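Local coordinates for hypothetical protein PH1789 (Pyrococcus horikoshii, PDB 1WR2) that is of unknown function but belongs to the ATP-grasp family, folding as two antiparallel beta sheets packed against helices, at residues Val21-Lys26 and Glu39-Thr44; Val28-Ala31 and Pro35-Glu38; Lys71-Val76 and Lys99-Asp104; Gly125-Pro130 and Ala135-Leu140; Thr152-Pro157 and Ile167-Ala172. All blocks are in the same frame, centred on the assembly; numbering follows the deposited sequence.

Interaction 1 (Val21-Lys26 and Glu39-Thr44); sequences VEYEAK and EKLAKT
Lys-26 and Glu-39 meet in a salt bridge, their extended side chains crossing at about a right angle. Lys-26 NZ lies 2.8 Å from Glu-39 OE1, which receives it on its syn lone pair, while a second, weak bond reaches Glu-39 OE2. From one helical turn back, Glu-22 OE2 accepts the same ammonium through its anti lone pair, modelled at 2.5 Å between Lys-26 NZ and Glu-22 OE2, a doubtfully short length. The carbonyl oxygen of Val-228 is a further acceptor, so this buried nitrogen is gripped by two carboxylates and a backbone oxygen. Glu-22 is also bridged by Lys-62 through OE2 and by Lys-71 through OE1. At the start of the helix, the backbone N of Val-21, the N-cap residue, donates to Glu-24 OE1 at 2.8 Å, and Glu-24 OE2 pairs with Arg-17.

Beside this polar network the contact is apolar. Leu-41 CD2 sits over one face of the Tyr-23 ring in a CH-pi contact, 3.6 Å from the centroid and 16° off the normal. Glu-24 CG lies over the opposite face, toward the rim. With Glu-22 OE2 and Glu-39 OE2 only 4.4 Å apart, Lys-26, with Lys-62 on Glu-22, probably offsets the repulsion between the two carboxylates, and the network links helix 22-30 to the residue just before strand 40-42.

Interaction 2 (Val28-Ala31 and Pro35-Glu38); sequences VLKA and PVPE
Val-36 meets Leu-29 and Lys-30 without any flat side-chain group at a face or an edge between them. The two rings next to Val-36 in sequence, Pro-35 and Pro-37, have CB directed away from the helix and pack on other partners, Pro-35 on Ile-227 and Met-193, Pro-37 on Val-226 and Leu-116. The touching surfaces are therefore aliphatic, and Val-36 is turned toward the helix between the two prolines.

Its branches divide the work. With CG1 anti to the backbone N (chi1 176°), CG2 lies beside that N and takes Leu-29 and Lys-30, while CG1 packs on Lys-26 of the same helix. Val-36 CG2 reaches Leu-29 CB at 4.0 Å, and Lys-30 CG is also 4.0 Å from Val-36 CG2. The closest approach is from Lys-30 CG to Val-36 CB, 3.7 Å, where the lysine stem passes across the valine at about a right angle. Beyond that point the lysine bends at chi3 (-66°) and carries its amine past the valine toward the loop backbone. There a water donates to Pro-37 O at 2.5 Å and accepts a weak, long bond from Lys-30 NZ at 3.4 Å. Glu-38 OE2 is 5.6 Å from Lys-30 NZ, too far for a salt bridge, and pairs instead with Lys-40.

Leu-29, buried, continues onto Leu-200 of helix 187-203 and onto Met-211 and Leu-213 of strand 208-218. The arrangement is a helix-loop-strand connection in the ATP-grasp fold: the loop passes across helix 22-30, pairs at Pro-35 with Ile-227 of the larger sheet, and leads to strand 40-42 of the smaller one.

Interaction 3 (Lys71-Val76 and Lys99-Asp104); sequences KSDAKV and KKYRPD
Tyr-101 lays its ring against Ala-74 and points its hydroxyl at Asp-73. The side chain leaves the helix with CG anti to the backbone N (chi1 -167°), and this sends the ring across to helix 71-74. Tyr-101 CB is already 4.0 Å from Ala-74 CB. Next, Tyr-101 CG comes to 3.4 Å from the same methyl carbon, and Tyr-101 CD1 is equally near it while also touching Ala-74 CA at 3.5 Å. The methyl thus lies over the centre of one ring face, a CH-pi contact 15° off the ring normal. Farther out Asp-73 joins in: Tyr-101 CE1 is 3.4 Å from Asp-73 OD2, which stands at the ring edge and in its plane. At the tip, Tyr-101 OH is 3.1 Å from Asp-73 OD2, a possible hydrogen bond, though not a settled one. The carboxylate is turned 87° against the ring, so the two groups meet nearly at right angles.

Both helices end here. Helix 71-74 closes in a Schellman motif with Lys-75, of positive phi, at C-prime. In 99-104, Arg-102, the first residue past helix 84-101, holds Asp-104 side-on, with NE and NH2 each meeting one carboxylate oxygen.

Ile-68, from the loop before helix 71-74, touches both Ala-74 and Tyr-101, while Asn-97 of helix 84-101 donates to Lys-75 O. Val-76 then bonds through its backbone to Leu-63 of strand 59-64. The short helix thus touches the C-terminal end of helix 84-101 through Ala-74 and Asp-73, and strand 59-64 of the smaller sheet through Lys-71.

Interaction 4 (Gly125-Pro130 and Ala135-Leu140); sequences GVTEDP and AIMFGL
A beta hairpin formed by strands 120-129 and 133-140 supplies this contact, in which Gly-125 pairs with Met-137, Val-126 with Ile-136 and Thr-127 with Ala-135. The first and last are antiparallel hydrogen-bonded pairs. Met-137 N donates to Gly-125 O at 2.7 Å and Gly-125 N returns the bond to Met-137 O at 3.0 Å; nearer the turn, Ala-135 N meets Thr-127 O at 2.8 Å and Thr-127 N meets Ala-135 O at 3.1 Å. Between them lies the non-hydrogen-bonded pair, where Val-126 CA gives a CA-H...O contact to Ala-135 O at 3.2 Å.

The hairpin lies toward one edge of the larger antiparallel sheet of this ATP-grasp protein, with strand 208-218 along one side and the outermost strand 152-155 along the other. The face bearing Val-126 and Ile-136 is covered by helix 187-203, both side chains touching Val-197; across the pair, Val-126 CG2 and Ile-136 CG1 are a loose 4.3 Å apart.

On the other face, Met-137 bends at chi2 (63°) and chi3 (79°), folding its thioether back across the hairpin on the side where Gly-125 has no side chain. This carries the methyl diagonally to Thr-127, which it approaches at about a right angle. Met-137 CE lies 3.3 Å from Thr-127 OG1 and a tight 3.5 Å from Thr-127 CG2, touching both branches of the threonine.

Interaction 5 (Thr152-Pro157 and Ile167-Ala172); sequences TFRLVP and IQEIKA
Arg-154 and Glu-169 approach from opposite directions and form a salt bridge. The carboxylate lies at the edge of the guanidinium, but its own plane is rotated by 56° from that of the arginine. Arg-154 NH1 donates to Glu-169 OE1 at 2.6 Å; the oxygen is in the guanidinium plane, yet the nitrogen reaches it on the syn side, 28° out of the carboxylate plane. A weak second bond runs from Arg-154 NH2 to Glu-169 OE2 at 3.1 Å, so the NH1 bond is the shorter of the two.

The arginine chain bends at chi2 and chi3, curling back over its own strand. Arg-154 NH1 thereby also donates to Phe-153 O, 3.0 Å away and in the guanidinium plane, which gives NH1 two acceptors and fixes the rotation of the group. Glu-169, extended beyond CG, spans the gap from its side.

Thr-152 and Ile-170 instead meet at about a right angle, through methyl groups. Thr-152 CG2 presses on Ile-170 CG2 at a tight 3.4 Å and also rests on Glu-169 CB at 3.6 Å. With OG1 placed between its backbone N and carbonyl carbon (chi1 57°), the threonine turns this methyl to Glu-169 and Ile-170 while its hydroxyl bonds to Met-166 O.

Strand 152-155 is the outermost strand on this side of the larger sheet, next to strand 133-140. The segment after helix 160-168 crosses beside its start, where Ile-170 packs on Phe-138 of that neighbouring strand and on Leu-176 of helix 173-177.

How the interactions relate
The five contacts follow the chain almost in series, except that interaction 2 falls between the two segments of interaction 1. These two share helix 22-30, with centres about 11 Å apart, and touch where Lys-26 CD packs on Val-36 CG1 at 3.8 Å. Interaction 3 joins interaction 1 through the salt bridge of Glu-22 with Lys-71, although their centres are about 17 Å apart. Interactions 4 and 5, centres about 9 Å apart, lie on adjacent strands 133-140 and 152-155 of the larger sheet, whereas interaction 1 reaches strand 40-42 of the smaller one. Interactions 3 and 5 are farthest apart, about 34 Å between centres, on opposite sides of the centre of this ATP-grasp chain.

Interaction 1 (Val21-Lys26 and Glu39-Thr44)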
# COMPACT_ATOMS: atom_id res chain seq x y z
N VAL A 21 8.66 -5.71 0.65
CA VAL A 21 8.82 -4.27 0.89
C VAL A 21 7.80 -3.54 0.02
O VAL A 21 7.25 -4.12 -0.91
CB VAL A 21 10.26 -3.79 0.58
CG1 VAL A 21 11.25 -4.45 1.54
CG2 VAL A 21 10.62 -4.11 -0.85
N GLU A 22 7.54 -2.28 0.33
CA GLU A 22 6.54 -1.51 -0.40
C GLU A 22 6.57 -1.61 -1.92
O GLU A 22 5.53 -1.83 -2.54
CB GLU A 22 6.61 -0.04 0.01
CG GLU A 22 5.48 0.81 -0.54
CD GLU A 22 5.53 2.25 -0.05
OE1 GLU A 22 6.29 2.53 0.91
OE2 GLU A 22 4.81 3.10 -0.62
N TYR A 23 7.74 -1.47 -2.54
CA TYR A 23 7.78 -1.51 -3.99
C TYR A 23 7.46 -2.89 -4.54
O TYR A 23 6.88 -3.00 -5.61
CB TYR A 23 9.13 -0.99 -4.53
CG TYR A 23 10.28 -1.96 -4.49
CD1 TYR A 23 10.40 -2.99 -5.43
CD2 TYR A 23 11.27 -1.86 -3.51
CE1 TYR A 23 11.47 -3.89 -5.39
CE2 TYR A 23 12.34 -2.75 -3.46
CZ TYR A 23 12.43 -3.76 -4.40
OH TYR A 23 13.48 -4.64 -4.32
N GLU A 24 7.82 -3.95 -3.80
CA GLU A 24 7.54 -5.32 -4.26
C GLU A 24 6.05 -5.61 -4.15
O GLU A 24 5.46 -6.24 -5.02
CB GLU A 24 8.31 -6.34 -3.43
CG GLU A 24 9.81 -6.18 -3.47
CD GLU A 24 10.52 -7.05 -2.46
OE1 GLU A 24 10.00 -7.18 -1.33
OE2 GLU A 24 11.60 -7.58 -2.78
N ALA A 25 5.45 -5.17 -3.05
CA ALA A 25 4.02 -5.36 -2.83
C ALA A 25 3.25 -4.66 -3.95
O ALA A 25 2.37 -5.25 -4.58
CB ALA A 25 3.61 -4.77 -1.48
N LYS A 26 3.60 -3.41 -4.22
CA LYS A 26 2.93 -2.64 -5.26
C LYS A 26 3.04 -3.24 -6.65
O LYS A 26 2.15 -3.05 -7.48
CB LYS A 26 3.41 -1.19 -5.24
CG LYS A 26 2.87 -0.43 -4.04
CD LYS A 26 3.46 0.95 -3.96
CE LYS A 26 2.82 1.77 -2.86
NZ LYS A 26 3.48 3.11 -2.77
N GLU A 39 6.01 5.30 -9.40
CA GLU A 39 7.04 5.49 -8.38
C GLU A 39 8.31 4.82 -8.88
O GLU A 39 8.26 3.79 -9.55
CB GLU A 39 6.63 4.84 -7.06
CG GLU A 39 5.43 5.48 -6.42
CD GLU A 39 4.89 4.68 -5.24
OE1 GLU A 39 3.98 5.20 -4.56
OE2 GLU A 39 5.37 3.55 -5.00
N LYS A 40 9.46 5.40 -8.55
CA LYS A 40 10.72 4.83 -8.99
C LYS A 40 11.61 4.42 -7.83
O LYS A 40 11.64 5.09 -6.80
CB LYS A 40 11.47 5.82 -9.88
CG LYS A 40 10.97 5.94 -11.32
CD LYS A 40 9.72 6.78 -11.42
CE LYS A 40 9.52 7.27 -12.84
NZ LYS A 40 9.50 6.14 -13.82
N LEU A 41 12.33 3.33 -8.01
CA LEU A 41 13.23 2.83 -6.98
C LEU A 41 14.66 3.27 -7.26
O LEU A 41 15.32 2.75 -8.15
CB LEU A 41 13.18 1.30 -6.91
CG LEU A 41 14.10 0.66 -5.86
CD1 LEU A 41 13.73 1.16 -4.49
CD2 LEU A 41 13.98 -0.85 -5.91
N ALA A 42 15.13 4.26 -6.50
CA ALA A 42 16.48 4.76 -6.68
C ALA A 42 17.49 3.92 -5.89
O ALA A 42 17.25 3.58 -4.74
CB ALA A 42 16.55 6.22 -6.22
N LYS A 43 18.60 3.56 -6.52
CA LYS A 43 19.63 2.78 -5.85
C LYS A 43 20.73 3.71 -5.34
O LYS A 43 21.54 3.32 -4.51
CB LYS A 43 20.23 1.74 -6.80
CG LYS A 43 19.23 0.69 -7.29
CD LYS A 43 18.63 -0.09 -6.13
CE LYS A 43 17.59 -1.12 -6.60
NZ LYS A 43 18.19 -2.21 -7.42
N THR A 44 20.76 4.93 -5.87
CA THR A 44 21.77 5.93 -5.47
C THR A 44 21.11 7.29 -5.38
O THR A 44 19.99 7.48 -5.86
CB THR A 44 22.92 6.05 -6.49
OG1 THR A 44 22.42 6.57 -7.72
CG2 THR A 44 23.58 4.70 -6.75

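Interaction 2 (Val28-Ala31 and Pro35-Glu38)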
# COMPACT_ATOMS: atom_id res chain seq x y z
N VAL A 28 2.93 -6.36 -7.18
CA VAL A 28 1.88 -7.38 -7.16
C VAL A 28 0.53 -6.70 -7.41
O VAL A 28 -0.29 -7.17 -8.20
CB VAL A 28 1.83 -8.11 -5.80
CG1 VAL A 28 0.64 -9.06 -5.77
CG2 VAL A 28 3.13 -8.87 -5.58
N LEU A 29 0.32 -5.57 -6.75
CA LEU A 29 -0.92 -4.83 -6.89
C LEU A 29 -1.14 -4.35 -8.32
O LEU A 29 -2.22 -4.53 -8.88
CB LEU A 29 -0.95 -3.64 -5.91
CG LEU A 29 -0.79 -4.01 -4.43
CD1 LEU A 29 -0.95 -2.76 -3.57
CD2 LEU A 29 -1.82 -5.04 -4.02
N LYS A 30 -0.12 -3.75 -8.92
CA LYS A 30 -0.23 -3.27 -10.30
C LYS A 30 -0.54 -4.39 -11.28
O LYS A 30 -1.29 -4.20 -12.24
CB LYS A 30 1.05 -2.55 -10.73
CG LYS A 30 1.24 -1.18 -10.08
CD LYS A 30 2.44 -0.43 -10.65
CE LYS A 30 3.75 -1.13 -10.33
NZ LYS A 30 4.91 -0.33 -10.82
N ALA A 31 0.03 -5.57 -11.04
CA ALA A 31 -0.18 -6.72 -11.90
C ALA A 31 -1.66 -7.08 -11.99
O ALA A 31 -2.07 -7.81 -12.90
CB ALA A 31 0.62 -7.91 -11.39
N PRO A 35 -5.07 0.72 -8.53
CA PRO A 35 -4.56 2.08 -8.69
C PRO A 35 -3.32 2.46 -7.89
O PRO A 35 -3.42 3.01 -6.80
CB PRO A 35 -5.76 2.94 -8.31
CG PRO A 35 -6.36 2.14 -7.19
CD PRO A 35 -6.33 0.72 -7.76
N VAL A 36 -2.15 2.16 -8.44
CA VAL A 36 -0.89 2.51 -7.81
C VAL A 36 -0.19 3.50 -8.74
O VAL A 36 0.09 3.18 -9.89
CB VAL A 36 0.03 1.28 -7.67
CG1 VAL A 36 1.37 1.70 -7.09
CG2 VAL A 36 -0.64 0.22 -6.80
N PRO A 37 0.09 4.72 -8.25
CA PRO A 37 0.75 5.74 -9.07
C PRO A 37 2.20 5.42 -9.38
O PRO A 37 2.83 4.59 -8.72
CB PRO A 37 0.59 7.00 -8.22
CG PRO A 37 0.71 6.46 -6.82
CD PRO A 37 -0.15 5.21 -6.88
N GLU A 38 2.74 6.09 -10.40
CA GLU A 38 4.12 5.87 -10.81
C GLU A 38 5.10 6.23 -9.70
O GLU A 38 5.01 7.31 -9.11
CB GLU A 38 4.45 6.71 -12.05
CG GLU A 38 5.79 6.40 -12.69
CD GLU A 38 5.87 4.99 -13.24
OE1 GLU A 38 4.88 4.52 -13.84
OE2 GLU A 38 6.92 4.34 -13.09
O HOH W 1 4.48 2.80 -9.44

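Interaction 3 (Lys71-Val76 and Lys99-Asp104)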
# COMPACT_ATOMS: atom_id res chain seq x y z
N LYS A 71 7.94 1.78 8.29
CA LYS A 71 8.67 2.99 7.93
C LYS A 71 8.46 4.20 8.84
O LYS A 71 9.43 4.87 9.20
CB LYS A 71 8.36 3.36 6.48
CG LYS A 71 8.80 2.29 5.47
CD LYS A 71 8.56 2.73 4.02
CE LYS A 71 7.08 2.86 3.70
NZ LYS A 71 6.40 1.53 3.64
N SER A 72 7.22 4.50 9.21
CA SER A 72 6.96 5.66 10.07
C SER A 72 7.63 5.50 11.44
O SER A 72 8.13 6.46 12.02
CB SER A 72 5.46 5.87 10.26
OG SER A 72 4.88 4.80 10.97
N ASP A 73 7.62 4.28 11.95
CA ASP A 73 8.22 3.99 13.25
C ASP A 73 9.72 4.29 13.22
O ASP A 73 10.26 4.89 14.15
CB ASP A 73 7.98 2.51 13.60
CG ASP A 73 8.20 2.21 15.08
OD1 ASP A 73 7.54 2.86 15.92
OD2 ASP A 73 9.02 1.32 15.38
N ALA A 74 10.39 3.88 12.13
CA ALA A 74 11.82 4.09 11.97
C ALA A 74 12.16 5.49 11.45
O ALA A 74 13.32 5.91 11.49
CB ALA A 74 12.39 3.04 11.03
N LYS A 75 11.15 6.19 10.96
CA LYS A 75 11.35 7.53 10.43
C LYS A 75 12.26 7.50 9.20
O LYS A 75 13.21 8.28 9.09
CB LYS A 75 11.93 8.43 11.52
CG LYS A 75 10.95 8.69 12.66
CD LYS A 75 11.65 8.88 13.99
CE LYS A 75 12.61 10.06 13.98
NZ LYS A 75 13.28 10.18 15.30
N VAL A 76 11.96 6.59 8.28
CA VAL A 76 12.73 6.48 7.05
C VAL A 76 11.89 6.94 5.85
O VAL A 76 12.21 6.64 4.70
CB VAL A 76 13.23 5.03 6.81
CG1 VAL A 76 14.17 4.62 7.92
CG2 VAL A 76 12.06 4.05 6.72
N LYS A 99 19.90 3.45 10.17
CA LYS A 99 21.08 2.92 10.83
C LYS A 99 20.85 2.78 12.33
O LYS A 99 21.28 1.81 12.96
CB LYS A 99 22.29 3.83 10.57
CG LYS A 99 23.63 3.12 10.67
CD LYS A 99 23.73 2.03 9.61
CE LYS A 99 25.03 1.26 9.72
NZ LYS A 99 25.19 0.64 11.06
N LYS A 100 20.16 3.76 12.91
CA LYS A 100 19.87 3.74 14.34
C LYS A 100 18.80 2.70 14.65
O LYS A 100 18.80 2.09 15.72
CB LYS A 100 19.40 5.12 14.81
CG LYS A 100 20.33 6.26 14.45
CD LYS A 100 19.81 7.59 14.99
CE LYS A 100 20.43 8.78 14.26
NZ LYS A 100 21.92 8.76 14.24
N TYR A 101 17.89 2.50 13.71
CA TYR A 101 16.78 1.57 13.87
C TYR A 101 17.20 0.09 13.77
O TYR A 101 16.85 -0.72 14.63
CB TYR A 101 15.71 1.88 12.83
CG TYR A 101 14.39 1.20 13.08
CD1 TYR A 101 13.47 1.73 13.98
CD2 TYR A 101 14.05 0.04 12.40
CE1 TYR A 101 12.24 1.11 14.19
CE2 TYR A 101 12.83 -0.59 12.61
CZ TYR A 101 11.93 -0.05 13.50
OH TYR A 101 10.72 -0.68 13.70
N ARG A 102 17.91 -0.25 12.70
CA ARG A 102 18.41 -1.60 12.46
C ARG A 102 19.73 -1.47 11.71
O ARG A 102 19.76 -1.46 10.48
CB ARG A 102 17.42 -2.42 11.60
CG ARG A 102 16.23 -3.04 12.33
CD ARG A 102 16.65 -4.09 13.37
NE ARG A 102 17.30 -5.27 12.79
CZ ARG A 102 16.66 -6.26 12.17
NH1 ARG A 102 15.34 -6.23 12.05
NH2 ARG A 102 17.34 -7.28 11.69
N PRO A 103 20.85 -1.34 12.44
CA PRO A 103 22.15 -1.20 11.77
C PRO A 103 22.54 -2.35 10.84
O PRO A 103 23.42 -2.18 9.99
CB PRO A 103 23.13 -1.01 12.94
CG PRO A 103 22.41 -1.58 14.13
CD PRO A 103 20.99 -1.16 13.90
N ASP A 104 21.88 -3.49 10.96
CA ASP A 104 22.19 -4.64 10.12
C ASP A 104 21.21 -4.79 8.95
O ASP A 104 21.21 -5.81 8.25
CB ASP A 104 22.16 -5.91 10.98
CG ASP A 104 20.79 -6.19 11.56
OD1 ASP A 104 20.21 -5.27 12.18
OD2 ASP A 104 20.29 -7.33 11.39

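Interaction 4 (Gly125-Pro130 and Ala135-Leu140)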
# COMPACT_ATOMS: atom_id res chain seq x y z
N GLY A 125 -7.91 -4.57 4.15
CA GLY A 125 -7.04 -5.58 4.72
C GLY A 125 -7.42 -6.99 4.32
O GLY A 125 -8.56 -7.26 3.95
N VAL A 126 -6.46 -7.89 4.41
CA VAL A 126 -6.65 -9.30 4.08
C VAL A 126 -5.89 -10.16 5.09
O VAL A 126 -4.72 -9.92 5.38
CB VAL A 126 -6.13 -9.62 2.66
CG1 VAL A 126 -6.15 -11.12 2.42
CG2 VAL A 126 -7.00 -8.92 1.63
N THR A 127 -6.59 -11.13 5.65
CA THR A 127 -5.99 -12.06 6.60
C THR A 127 -6.48 -13.43 6.20
O THR A 127 -7.43 -13.55 5.41
CB THR A 127 -6.43 -11.77 8.05
OG1 THR A 127 -7.85 -11.89 8.16
CG2 THR A 127 -6.01 -10.37 8.46
N GLU A 128 -5.83 -14.46 6.71
CA GLU A 128 -6.22 -15.84 6.42
C GLU A 128 -6.55 -16.56 7.73
O GLU A 128 -5.73 -16.61 8.65
CB GLU A 128 -5.08 -16.59 5.73
CG GLU A 128 -5.46 -18.03 5.41
CD GLU A 128 -4.34 -18.79 4.75
OE1 GLU A 128 -3.27 -18.94 5.38
OE2 GLU A 128 -4.52 -19.24 3.60
N ASP A 129 -7.76 -17.10 7.79
CA ASP A 129 -8.22 -17.83 8.97
C ASP A 129 -7.91 -19.32 8.83
O ASP A 129 -7.99 -19.88 7.73
CB ASP A 129 -9.72 -17.64 9.16
CG ASP A 129 -10.27 -18.44 10.33
OD1 ASP A 129 -10.24 -17.93 11.47
OD2 ASP A 129 -10.70 -19.59 10.11
N PRO A 130 -7.57 -19.99 9.94
CA PRO A 130 -7.25 -21.43 9.93
C PRO A 130 -8.38 -22.31 9.39
O PRO A 130 -8.13 -23.29 8.69
CB PRO A 130 -6.94 -21.73 11.40
CG PRO A 130 -6.46 -20.40 11.92
CD PRO A 130 -7.42 -19.44 11.30
N ALA A 135 -9.94 -13.63 4.15
CA ALA A 135 -11.04 -12.70 4.32
C ALA A 135 -10.53 -11.32 3.97
O ALA A 135 -9.37 -10.98 4.21
CB ALA A 135 -11.53 -12.74 5.75
N ILE A 136 -11.41 -10.52 3.37
CA ILE A 136 -11.09 -9.17 2.99
C ILE A 136 -11.88 -8.23 3.91
O ILE A 136 -13.05 -8.47 4.19
CB ILE A 136 -11.44 -8.93 1.51
CG1 ILE A 136 -10.99 -7.54 1.07
CG2 ILE A 136 -12.94 -9.14 1.29
CD1 ILE A 136 -10.93 -7.37 -0.44
N MET A 137 -11.21 -7.19 4.39
CA MET A 137 -11.80 -6.21 5.30
C MET A 137 -11.79 -4.81 4.71
O MET A 137 -10.91 -4.46 3.91
CB MET A 137 -11.01 -6.15 6.62
CG MET A 137 -11.21 -7.31 7.59
SD MET A 137 -10.70 -8.93 6.99
CE MET A 137 -8.90 -8.88 7.22
N PHE A 138 -12.75 -4.00 5.13
CA PHE A 138 -12.86 -2.62 4.68
C PHE A 138 -13.30 -1.74 5.84
O PHE A 138 -14.11 -2.16 6.67
CB PHE A 138 -13.89 -2.48 3.56
CG PHE A 138 -14.18 -1.05 3.20
CD1 PHE A 138 -13.24 -0.30 2.49
CD2 PHE A 138 -15.36 -0.45 3.61
CE1 PHE A 138 -13.47 1.03 2.21
CE2 PHE A 138 -15.61 0.90 3.33
CZ PHE A 138 -14.66 1.64 2.62
N GLY A 139 -12.76 -0.53 5.89
CA GLY A 139 -13.11 0.41 6.93
C GLY A 139 -12.37 1.71 6.66
O GLY A 139 -11.45 1.72 5.84
N LEU A 140 -12.76 2.80 7.32
CA LEU A 140 -12.07 4.06 7.11
C LEU A 140 -10.72 4.06 7.79
O LEU A 140 -10.50 3.33 8.76
CB LEU A 140 -12.89 5.24 7.65
CG LEU A 140 -14.18 5.64 6.92
CD1 LEU A 140 -14.68 6.96 7.48
CD2 LEU A 140 -13.91 5.78 5.44

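Interaction 5 (Thr152-Pro157 and Ile167-Ala172)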
# COMPACT_ATOMS: atom_id res chain seq x y z
N THR A 152 -15.70 -3.96 8.34
CA THR A 152 -16.61 -5.02 7.93
C THR A 152 -15.74 -6.01 7.16
O THR A 152 -14.64 -5.65 6.72
CB THR A 152 -17.73 -4.47 7.02
OG1 THR A 152 -17.17 -3.83 5.86
CG2 THR A 152 -18.58 -3.47 7.78
N PHE A 153 -16.20 -7.25 7.01
CA PHE A 153 -15.42 -8.25 6.29
C PHE A 153 -16.28 -9.19 5.47
O PHE A 153 -17.51 -9.20 5.59
CB PHE A 153 -14.54 -9.05 7.27
CG PHE A 153 -15.27 -10.19 7.94
CD1 PHE A 153 -15.32 -11.45 7.35
CD2 PHE A 153 -15.90 -10.00 9.17
CE1 PHE A 153 -15.99 -12.52 7.97
CE2 PHE A 153 -16.58 -11.05 9.79
CZ PHE A 153 -16.63 -12.32 9.19
N ARG A 154 -15.63 -9.97 4.62
CA ARG A 154 -16.31 -10.93 3.76
C ARG A 154 -15.27 -11.99 3.40
O ARG A 154 -14.07 -11.70 3.39
CB ARG A 154 -16.80 -10.22 2.49
CG ARG A 154 -18.27 -10.42 2.15
CD ARG A 154 -19.15 -10.19 3.35
NE ARG A 154 -20.37 -9.45 3.01
CZ ARG A 154 -20.84 -8.45 3.74
NH1 ARG A 154 -20.20 -8.07 4.84
NH2 ARG A 154 -21.95 -7.83 3.37
N LEU A 155 -15.70 -13.21 3.11
CA LEU A 155 -14.75 -14.25 2.73
C LEU A 155 -14.40 -14.09 1.25
O LEU A 155 -15.25 -13.75 0.43
CB LEU A 155 -15.31 -15.64 3.00
CG LEU A 155 -15.52 -15.96 4.48
CD1 LEU A 155 -16.00 -17.41 4.64
CD2 LEU A 155 -14.21 -15.74 5.23
N VAL A 156 -13.13 -14.31 0.93
CA VAL A 156 -12.67 -14.20 -0.45
C VAL A 156 -12.91 -15.56 -1.11
O VAL A 156 -12.67 -16.60 -0.51
CB VAL A 156 -11.16 -13.86 -0.47
CG1 VAL A 156 -10.64 -13.87 -1.90
CG2 VAL A 156 -10.94 -12.51 0.18
N PRO A 157 -13.38 -15.58 -2.37
CA PRO A 157 -13.71 -14.45 -3.25
C PRO A 157 -15.06 -13.83 -2.95
O PRO A 157 -16.00 -14.51 -2.53
CB PRO A 157 -13.68 -15.09 -4.64
CG PRO A 157 -14.29 -16.43 -4.35
CD PRO A 157 -13.58 -16.86 -3.08
N ILE A 167 -19.38 -2.18 2.11
CA ILE A 167 -19.04 -0.77 2.15
C ILE A 167 -20.15 -0.03 2.89
O ILE A 167 -19.90 0.92 3.63
CB ILE A 167 -18.91 -0.17 0.73
CG1 ILE A 167 -17.76 -0.85 -0.03
CG2 ILE A 167 -18.64 1.33 0.83
CD1 ILE A 167 -17.57 -0.31 -1.45
N GLN A 168 -21.38 -0.48 2.70
CA GLN A 168 -22.54 0.16 3.33
C GLN A 168 -22.74 -0.24 4.79
O GLN A 168 -23.41 0.47 5.54
CB GLN A 168 -23.80 -0.17 2.53
CG GLN A 168 -23.68 0.17 1.06
CD GLN A 168 -24.93 -0.15 0.27
OE1 GLN A 168 -25.59 -1.17 0.50
NE2 GLN A 168 -25.26 0.72 -0.69
N GLU A 169 -22.15 -1.36 5.18
CA GLU A 169 -22.28 -1.86 6.54
C GLU A 169 -21.43 -1.16 7.61
O GLU A 169 -21.71 -1.30 8.80
CB GLU A 169 -21.99 -3.37 6.56
CG GLU A 169 -22.89 -4.17 5.63
CD GLU A 169 -22.63 -5.67 5.71
OE1 GLU A 169 -21.46 -6.07 5.84
OE2 GLU A 169 -23.61 -6.44 5.64
N ILE A 170 -20.41 -0.42 7.20
CA ILE A 170 -19.57 0.26 8.20
C ILE A 170 -20.34 1.43 8.81
O ILE A 170 -21.12 2.09 8.12
CB ILE A 170 -18.24 0.80 7.60
CG1 ILE A 170 -18.53 1.77 6.45
CG2 ILE A 170 -17.36 -0.37 7.13
CD1 ILE A 170 -17.28 2.45 5.90
N LYS A 171 -20.13 1.67 10.09
CA LYS A 171 -20.83 2.76 10.77
C LYS A 171 -20.54 4.10 10.10
O LYS A 171 -21.41 4.96 10.01
CB LYS A 171 -20.42 2.83 12.23
CG LYS A 171 -20.72 1.57 13.03
CD LYS A 171 -20.55 1.82 14.53
CE LYS A 171 -20.72 0.55 15.32
NZ LYS A 171 -19.74 -0.48 14.88
N ALA A 172 -19.31 4.26 9.62
CA ALA A 172 -18.90 5.50 8.98
C ALA A 172 -19.37 5.64 7.53
O ALA A 172 -18.90 6.52 6.81
CB ALA A 172 -17.40 5.64 9.04